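Local atomic coordinates of triphenylmethane reductase (Citrobacter sp., PDB entry 2JL1), a protein that probably uses NADPH to reduce triphenylmethane dyes, as an NADP-binding member of the NmrA-like family with a Rossmann-type nucleotide-binding domain. Residues A154-G166 and S217-E231. Numbering follows the deposited sequence.
Unlike the reference sequence in segment 154-166: Thr156 (reference Ile).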
loop_
_atom_site.group_PDB
_atom_site.type_symbol
_atom_site.label_atom_id
_atom_site.label_comp_id
_atom_site.label_asym_id
_atom_site.label_seq_id
_atom_site.Cartn_x
_atom_site.Cartn_y
_atom_site.Cartn_z
ATOM N N ALA A 154 22.442 8.537 -31.762
ATOM C CA ALA A 154 23.164 7.278 -31.864
ATOM C C ALA A 154 22.471 6.344 -32.849
ATOM O O ALA A 154 23.131 5.614 -33.591
ATOM C CB ALA A 154 23.273 6.613 -30.485
ATOM N N SER A 155 21.134 6.356 -32.843
ATOM C CA SER A 155 20.360 5.522 -33.769
ATOM C C SER A 155 20.397 6.059 -35.197
ATOM O O SER A 155 20.458 5.282 -36.150
ATOM C CB SER A 155 18.917 5.339 -33.272
ATOM O OG SER A 155 18.900 4.451 -32.155
ATOM N N THR A 156 20.360 7.381 -35.349
ATOM C CA THR A 156 20.530 7.999 -36.664
ATOM C C THR A 156 21.890 7.598 -37.241
ATOM O O THR A 156 21.997 7.311 -38.435
ATOM C CB THR A 156 20.377 9.538 -36.613
ATOM O OG1 THR A 156 19.044 9.888 -36.196
ATOM C CG2 THR A 156 20.684 10.182 -37.975
ATOM N N GLU A 157 22.912 7.534 -36.385
ATOM C CA GLU A 157 24.273 7.202 -36.815
ATOM C C GLU A 157 24.367 5.746 -37.260
ATOM O O GLU A 157 24.885 5.456 -38.335
ATOM C CB GLU A 157 25.293 7.476 -35.691
ATOM C CG GLU A 157 25.504 8.971 -35.349
ATOM C CD GLU A 157 26.251 9.199 -34.006
ATOM O OE1 GLU A 157 26.982 8.284 -33.543
ATOM O OE2 GLU A 157 26.106 10.301 -33.414
ATOM N N SER A 158 23.842 4.843 -36.434
ATOM C CA SER A 158 23.954 3.407 -36.673
ATOM C C SER A 158 22.984 2.875 -37.716
ATOM O O SER A 158 23.206 1.797 -38.268
ATOM C CB SER A 158 23.775 2.638 -35.357
ATOM O OG SER A 158 22.407 2.597 -34.941
ATOM N N GLY A 159 21.911 3.623 -37.977
ATOM C CA GLY A 159 20.804 3.143 -38.802
ATOM C C GLY A 159 19.848 2.145 -38.150
ATOM O O GLY A 159 19.109 1.455 -38.852
ATOM N N ALA A 160 19.851 2.074 -36.814
ATOM C CA ALA A 160 19.012 1.123 -36.076
ATOM C C ALA A 160 18.634 1.587 -34.676
ATOM O O ALA A 160 19.467 2.106 -33.940
ATOM C CB ALA A 160 19.682 -0.227 -35.970
ATOM N N ILE A 161 17.373 1.373 -34.323
ATOM C CA ILE A 161 16.923 1.414 -32.933
ATOM C C ILE A 161 16.842 -0.047 -32.502
ATOM O O ILE A 161 16.104 -0.818 -33.110
ATOM C CB ILE A 161 15.518 2.046 -32.797
ATOM C CG1 ILE A 161 15.537 3.513 -33.237
ATOM C CG2 ILE A 161 15.018 1.937 -31.365
ATOM C CD1 ILE A 161 14.119 4.164 -33.312
ATOM N N VAL A 162 17.615 -0.420 -31.476
ATOM C CA VAL A 162 17.695 -1.806 -31.001
ATOM C C VAL A 162 16.940 -1.936 -29.666
ATOM O O VAL A 162 17.254 -1.231 -28.686
ATOM C CB VAL A 162 19.196 -2.269 -30.861
ATOM C CG1 VAL A 162 19.302 -3.721 -30.390
ATOM C CG2 VAL A 162 19.925 -2.130 -32.175
ATOM N N THR A 163 15.896 -2.765 -29.645
ATOM C CA THR A 163 15.111 -2.989 -28.423
ATOM C C THR A 163 14.690 -4.431 -28.341
ATOM O O THR A 163 14.648 -5.114 -29.342
ATOM C CB THR A 163 13.754 -2.217 -28.440
ATOM O OG1 THR A 163 12.808 -2.944 -29.232
ATOM C CG2 THR A 163 13.903 -0.828 -28.999
ATOM N N ASN A 164 14.307 -4.875 -27.150
ATOM C CA ASN A 164 13.600 -6.150 -27.033
ATOM C C ASN A 164 12.096 -5.970 -26.779
ATOM O O ASN A 164 11.479 -6.824 -26.146
ATOM C CB ASN A 164 14.236 -7.037 -25.946
ATOM C CG ASN A 164 14.379 -6.322 -24.614
ATOM O OD1 ASN A 164 14.894 -5.210 -24.556
ATOM N ND2 ASN A 164 13.934 -6.962 -23.532
ATOM N N ALA A 165 11.506 -4.904 -27.333
ATOM C CA ALA A 165 10.083 -4.580 -27.131
ATOM C C ALA A 165 9.134 -5.227 -28.130
ATOM O O ALA A 165 7.919 -5.154 -27.965
ATOM C CB ALA A 165 9.873 -3.063 -27.154
ATOM N N GLY A 166 9.673 -5.858 -29.164
ATOM C CA GLY A 166 8.864 -6.357 -30.268
ATOM C C GLY A 166 7.937 -5.292 -30.833
ATOM O O GLY A 166 8.354 -4.145 -31.099
ATOM N N SER A 217 15.003 12.746 -39.949
ATOM C CA SER A 217 16.456 12.840 -40.084
ATOM C C SER A 217 16.942 12.644 -41.516
ATOM O O SER A 217 18.075 13.031 -41.849
ATOM C CB SER A 217 17.124 11.800 -39.190
ATOM O OG SER A 217 17.032 10.516 -39.794
ATOM N N GLY A 218 16.102 12.034 -42.349
ATOM C CA GLY A 218 16.461 11.723 -43.737
ATOM C C GLY A 218 17.304 10.467 -43.848
ATOM O O GLY A 218 17.591 9.990 -44.946
ATOM N N LYS A 219 17.718 9.910 -42.722
ATOM C CA LYS A 219 18.479 8.667 -42.783
ATOM C C LYS A 219 17.586 7.469 -42.448
ATOM O O LYS A 219 16.772 7.534 -41.532
ATOM C CB LYS A 219 19.736 8.757 -41.905
ATOM C CG LYS A 219 20.207 7.445 -41.322
ATOM C CD LYS A 219 21.701 7.248 -41.455
ATOM C CE LYS A 219 22.023 5.743 -41.361
ATOM N NZ LYS A 219 21.114 4.933 -42.274
ATOM N N LYS A 220 17.726 6.391 -43.215
ATOM C CA LYS A 220 16.975 5.168 -42.993
ATOM C C LYS A 220 17.391 4.565 -41.667
ATOM O O LYS A 220 18.564 4.237 -41.474
ATOM C CB LYS A 220 17.242 4.166 -44.123
ATOM C CG LYS A 220 16.467 2.854 -44.026
ATOM C CD LYS A 220 14.949 3.097 -43.932
ATOM C CE LYS A 220 14.184 1.806 -43.672
ATOM N NZ LYS A 220 12.777 2.047 -43.215
ATOM N N VAL A 221 16.435 4.455 -40.751
ATOM C CA VAL A 221 16.663 3.821 -39.443
ATOM C C VAL A 221 15.618 2.693 -39.339
ATOM O O VAL A 221 14.442 2.937 -39.565
ATOM C CB VAL A 221 16.486 4.845 -38.270
ATOM C CG1 VAL A 221 16.631 4.161 -36.889
ATOM C CG2 VAL A 221 17.447 6.007 -38.397
ATOM N N VAL A 222 16.052 1.471 -39.029
ATOM C CA VAL A 222 15.120 0.363 -38.788
ATOM C C VAL A 222 14.995 0.079 -37.285
ATOM O O VAL A 222 15.879 0.423 -36.499
ATOM C CB VAL A 222 15.520 -0.953 -39.547
ATOM C CG1 VAL A 222 15.631 -0.713 -41.055
ATOM C CG2 VAL A 222 16.807 -1.528 -39.021
ATOM N N HIS A 223 13.879 -0.507 -36.873
ATOM C CA HIS A 223 13.808 -1.087 -35.550
ATOM C C HIS A 223 14.334 -2.513 -35.670
ATOM O O HIS A 223 13.807 -3.299 -36.441
ATOM C CB HIS A 223 12.380 -1.081 -35.040
ATOM C CG HIS A 223 12.192 -1.796 -33.734
ATOM N ND1 HIS A 223 11.066 -2.542 -33.458
ATOM C CD2 HIS A 223 12.984 -1.894 -32.643
ATOM C CE1 HIS A 223 11.169 -3.062 -32.249
ATOM N NE2 HIS A 223 12.321 -2.679 -31.731
ATOM N N GLN A 224 15.369 -2.822 -34.892
ATOM C CA GLN A 224 16.039 -4.112 -34.889
ATOM C C GLN A 224 15.680 -4.822 -33.584
ATOM O O GLN A 224 16.151 -4.440 -32.522
ATOM C CB GLN A 224 17.563 -3.895 -35.003
ATOM C CG GLN A 224 18.406 -5.151 -35.147
ATOM C CD GLN A 224 19.910 -4.845 -35.178
ATOM O OE1 GLN A 224 20.348 -3.882 -35.817
ATOM N NE2 GLN A 224 20.702 -5.668 -34.481
ATOM N N PRO A 225 14.827 -5.867 -33.670
ATOM C CA PRO A 225 14.278 -6.524 -32.488
ATOM C C PRO A 225 15.258 -7.595 -32.014
ATOM O O PRO A 225 15.794 -8.350 -32.833
ATOM C CB PRO A 225 12.971 -7.131 -33.026
ATOM C CG PRO A 225 13.349 -7.534 -34.479
ATOM C CD PRO A 225 14.367 -6.506 -34.930
ATOM N N VAL A 226 15.565 -7.611 -30.724
ATOM C CA VAL A 226 16.504 -8.612 -30.180
ATOM C C VAL A 226 15.910 -9.220 -28.926
ATOM O O VAL A 226 14.870 -8.773 -28.474
ATOM C CB VAL A 226 17.919 -8.020 -29.865
ATOM C CG1 VAL A 226 18.622 -7.554 -31.148
ATOM C CG2 VAL A 226 17.833 -6.890 -28.856
ATOM N N SER A 227 16.575 -10.236 -28.369
ATOM C CA SER A 227 16.174 -10.805 -27.092
ATOM C C SER A 227 16.522 -9.892 -25.905
ATOM O O SER A 227 17.349 -8.988 -26.023
ATOM C CB SER A 227 16.813 -12.188 -26.909
ATOM O OG SER A 227 18.200 -12.109 -26.594
ATOM N N PHE A 228 15.877 -10.137 -24.768
ATOM C CA PHE A 228 16.264 -9.556 -23.496
ATOM C C PHE A 228 17.786 -9.584 -23.260
ATOM O O PHE A 228 18.398 -8.555 -22.944
ATOM C CB PHE A 228 15.555 -10.290 -22.366
ATOM C CG PHE A 228 15.786 -9.690 -20.999
ATOM C CD1 PHE A 228 14.934 -8.706 -20.507
ATOM C CD2 PHE A 228 16.830 -10.135 -20.191
ATOM C CE1 PHE A 228 15.129 -8.156 -19.235
ATOM C CE2 PHE A 228 17.034 -9.579 -18.921
ATOM C CZ PHE A 228 16.179 -8.588 -18.449
ATOM N N GLU A 229 18.388 -10.755 -23.407
ATOM C CA GLU A 229 19.817 -10.912 -23.108
ATOM C C GLU A 229 20.673 -10.239 -24.194
ATOM O O GLU A 229 21.699 -9.632 -23.893
ATOM C CB GLU A 229 20.184 -12.397 -22.910
ATOM C CG GLU A 229 21.126 -12.709 -21.711
ATOM C CD GLU A 229 20.578 -12.283 -20.324
ATOM O OE1 GLU A 229 21.197 -11.389 -19.710
ATOM O OE2 GLU A 229 19.546 -12.832 -19.837
ATOM N N GLU A 230 20.232 -10.301 -25.444
ATOM C CA GLU A 230 20.905 -9.548 -26.496
ATOM C C GLU A 230 20.830 -8.030 -26.246
ATOM O O GLU A 230 21.809 -7.323 -26.456
ATOM C CB GLU A 230 20.344 -9.902 -27.859
ATOM C CG GLU A 230 20.747 -11.297 -28.345
ATOM C CD GLU A 230 20.004 -11.710 -29.597
ATOM O OE1 GLU A 230 18.798 -11.394 -29.737
ATOM O OE2 GLU A 230 20.633 -12.358 -30.454
ATOM N N GLU A 231 19.683 -7.542 -25.780
ATOM C CA GLU A 231 19.541 -6.121 -25.433
ATOM C C GLU A 231 20.516 -5.680 -24.335
ATOM O O GLU A 231 21.270 -4.723 -24.529
ATOM C CB GLU A 231 18.104 -5.775 -25.029
ATOM C CG GLU A 231 17.871 -4.263 -24.781
ATOM C CD GLU A 231 17.979 -3.410 -26.052
ATOM O OE1 GLU A 231 17.850 -3.948 -27.176
ATOM O OE2 GLU A 231 18.193 -2.195 -25.917
HETATM O O HOH W 1 19.156 1.115 -41.383
HETATM O O HOH W 2 12.187 -8.196 -29.467
#
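Strands 160-163 and 222-225 run parallel, with axes 4.6 Å apart at closest approach, and backbone bonds alternate from one side to the other: Val222 N to Gly159 O, Ile161 N to Val222 O, Gln224 N to Ile161 O, a weak one from Thr163 N to Gln224 O, and Val226 N to Thr163 O. The Gln224 N bond to Ile161 O is short at 2.8 Å and close to straight.

On the face carrying Ile161 and Thr163, His223 reaches across to Thr163, the two side chains crossing at about a right angle. With CG anti to the backbone N (chi1 174°), its ring brings NE2 to 2.6 Å from Thr163 OG1, which meets the imidazole at its edge, in plane. Ala165 N donates to the same hydroxyl oxygen, closing an ST turn, while ND1 on the ring is bonded to Asp207; imidazole and hydroxyl are thus each held twice. Ile161 CG1 meets Val221 CG1 at 3.9 Å, and Ile161 also packs on Leu209 and Leu213 of helix 206-217.

On the other face Val162 lies alongside Gln224, its CG2 4.0 Å from the amide carbon CD, and its CG1 touches Val226 CG2 at 3.8 Å. Beyond the strands, Asn164 ND2 sits 3.6 Å from Phe228 CD1, the amide turned 79° from the ring plane, and bonds to Ala249 O in helix 242-256. Its OD1 is buried without a polar partner, against Glu231 CG at 3.1 Å. Ser227 and Glu230 form a capping box that starts helix 228-237.

This two-stranded parallel sheet, separate from the seven-stranded Rossmann sheet and away from the annotated NADP sites, has helix 206-217 packed against its Ile161 face, consistent with the smaller C-terminal part that accompanies the Rossmann domain in atypical SDR proteins of the NmrA-like family.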